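Local atomic coordinates of UPF0053 protein HI_0107 (Haemophilus influenzae, PDB entry 3LAE), a protein that is of unknown function but, as a CBS-domain membrane protein of its family, may bind flavin adenine dinucleotide, this piece being its transporter-associated domain. Residues N39-E44 with E57-L62. Numbering follows the deposited sequence. Where two conformers were deposited one is given.
Sequences NGLILE and EIDGLL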
loop_
_atom_site.group_PDB
_atom_site.type_symbol
_atom_site.label_atom_id
_atom_site.label_comp_id
_atom_site.label_asym_id
_atom_site.label_seq_id
_atom_site.Cartn_x
_atom_site.Cartn_y
_atom_site.Cartn_z
ATOM N N ASN A 39 -3.222 -0.944 -4.142
ATOM C CA ASN A 39 -3.151 -2.167 -4.930
ATOM C C ASN A 39 -2.666 -1.873 -6.351
ATOM O O ASN A 39 -1.751 -2.518 -6.846
ATOM C CB ASN A 39 -4.519 -2.857 -4.956
ATOM C CG ASN A 39 -4.566 -4.026 -5.921
ATOM O OD1 ASN A 39 -3.803 -4.988 -5.789
ATOM N ND2 ASN A 39 -5.453 -3.938 -6.916
ATOM N N GLY A 40 -3.288 -0.903 -7.017
ATOM C CA GLY A 40 -2.888 -0.580 -8.383
ATOM C C GLY A 40 -1.422 -0.158 -8.483
ATOM O O GLY A 40 -0.690 -0.568 -9.386
ATOM N N LEU A 41 -0.980 0.673 -7.555
ATOM C CA LEU A 41 0.413 1.125 -7.551
ATOM C C LEU A 41 1.379 -0.054 -7.417
ATOM O O LEU A 41 2.387 -0.134 -8.121
ATOM C CB LEU A 41 0.633 2.104 -6.397
ATOM C CG LEU A 41 2.020 2.716 -6.256
ATOM C CD1 LEU A 41 2.254 3.657 -7.418
ATOM C CD2 LEU A 41 2.162 3.423 -4.913
ATOM N N ILE A 42 1.083 -0.968 -6.500
ATOM C CA ILE A 42 1.947 -2.123 -6.309
ATOM C C ILE A 42 1.937 -3.022 -7.549
ATOM O O ILE A 42 2.999 -3.446 -8.028
ATOM C CB ILE A 42 1.561 -2.921 -5.044
ATOM C CG1 ILE A 42 1.761 -2.059 -3.790
ATOM C CG2 ILE A 42 2.394 -4.197 -4.937
ATOM C CD1 ILE A 42 1.085 -2.628 -2.536
ATOM N N LEU A 43 0.754 -3.298 -8.087
ATOM C CA LEU A 43 0.663 -4.166 -9.261
ATOM C C LEU A 43 1.372 -3.574 -10.470
ATOM O O LEU A 43 1.984 -4.302 -11.253
ATOM C CB LEU A 43 -0.793 -4.471 -9.607
ATOM C CG LEU A 43 -1.569 -5.332 -8.616
ATOM C CD1 LEU A 43 -3.027 -5.452 -9.057
ATOM C CD2 LEU A 43 -0.923 -6.692 -8.484
ATOM N N GLU A 44 1.313 -2.254 -10.628
ATOM C CA GLU A 44 1.938 -1.628 -11.795
ATOM C C GLU A 44 3.447 -1.747 -11.732
ATOM O O GLU A 44 4.125 -1.713 -12.758
ATOM C CB GLU A 44 1.519 -0.163 -11.932
ATOM C CG GLU A 44 0.064 -0.014 -12.309
ATOM C CD GLU A 44 -0.378 1.422 -12.485
ATOM O OE1 GLU A 44 0.493 2.310 -12.583
ATOM O OE2 GLU A 44 -1.606 1.655 -12.529
ATOM N N GLU A 57 10.257 -1.803 -1.774
ATOM C CA GLU A 57 10.303 -0.365 -1.573
ATOM C C GLU A 57 9.645 0.329 -2.768
ATOM O O GLU A 57 9.994 0.045 -3.915
ATOM C CB GLU A 57 11.760 0.104 -1.403
ATOM C CG GLU A 57 12.417 -0.301 -0.067
ATOM C CD GLU A 57 13.302 -1.548 -0.155
ATOM O OE1 GLU A 57 14.049 -1.696 -1.145
ATOM O OE2 GLU A 57 13.272 -2.379 0.786
ATOM N N ILE A 58 8.708 1.230 -2.492
ATOM C CA ILE A 58 8.057 2.012 -3.540
ATOM C C ILE A 58 7.799 3.420 -3.040
ATOM O O ILE A 58 7.159 3.606 -2.000
ATOM C CB ILE A 58 6.693 1.413 -3.966
ATOM C CG1 ILE A 58 6.846 -0.016 -4.489
ATOM C CG2 ILE A 58 6.050 2.279 -5.041
ATOM C CD1 ILE A 58 5.532 -0.661 -4.876
ATOM N N ASP A 59 8.301 4.411 -3.772
ATOM C CA ASP A 59 7.925 5.802 -3.532
ATOM C C ASP A 59 8.077 6.237 -2.078
ATOM O O ASP A 59 7.183 6.872 -1.519
ATOM C CB ASP A 59 6.482 6.053 -3.974
ATOM C CG ASP A 59 6.296 5.897 -5.465
ATOM O OD1 ASP A 59 5.133 5.830 -5.902
ATOM O OD2 ASP A 59 7.305 5.828 -6.202
ATOM N N GLY A 60 9.202 5.885 -1.464
ATOM C CA GLY A 60 9.499 6.335 -0.111
ATOM C C GLY A 60 8.901 5.476 0.984
ATOM O O GLY A 60 9.008 5.822 2.175
ATOM N N LEU A 61 8.281 4.360 0.598
ATOM C CA LEU A 61 7.691 3.444 1.567
ATOM C C LEU A 61 8.329 2.060 1.519
ATOM O O LEU A 61 8.649 1.553 0.444
ATOM C CB LEU A 61 6.199 3.291 1.311
ATOM C CG LEU A 61 5.326 4.552 1.332
ATOM C CD1 LEU A 61 3.883 4.148 1.108
ATOM C CD2 LEU A 61 5.495 5.310 2.649
ATOM N N LEU A 62 8.489 1.460 2.695
ATOM C CA LEU A 62 8.914 0.073 2.816
ATOM C C LEU A 62 7.673 -0.748 3.127
ATOM O O LEU A 62 7.032 -0.583 4.177
ATOM C CB LEU A 62 9.935 -0.050 3.943
ATOM C CG LEU A 62 10.452 -1.453 4.268
ATOM C CD1 LEU A 62 11.211 -2.020 3.077
ATOM C CD2 LEU A 62 11.346 -1.378 5.487
#
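Ile58 reaches from the edge strand to two neighbouring residues of helix 38-45, Leu41 and Ile42. Its two branches divide the work. Ile58 CG2 meets Leu41 CD2 at 4.1 Å, the two side chains running antiparallel where they pass. Ile58 CD1 goes to the next residue and lies 4.1 Å from the backbone CA of Ile42. In the conformer given for Ile42, Ile58 CD1 is also 4.2 Å from Ile42 CG1, and the isoleucine side chains meet roughly perpendicular. In Ile58, CG1 is anti to the carbonyl carbon and the chain is extended beyond it (chi2 178°), which carries CD1 out to the helix backbone.

Leu41 also meets Asp59. Leu41 CD1 and CD2 both lie 3.9 Å from Asp59 OD1, so the oxygen faces the gap between the two methyls. This is van der Waals contact only. The polar partner of OD1 is the backbone N of Asp31, a bond that ties the carboxylate to the loop carrying Asp31.

No hydrogen bond joins the two segments. Behind the first shell, Ile42 also packs on Ile65 and Ile73, and Ile58 on Ile63. Asp59 and Gly60 form the corner of a type I' turn, closed by paired backbone bonds between Ile58 and Leu61. The arrangement is a beta hairpin with a two-residue type I' loop, whose edge strand packs against a helix covering the antiparallel sheet of the transporter-associated domain.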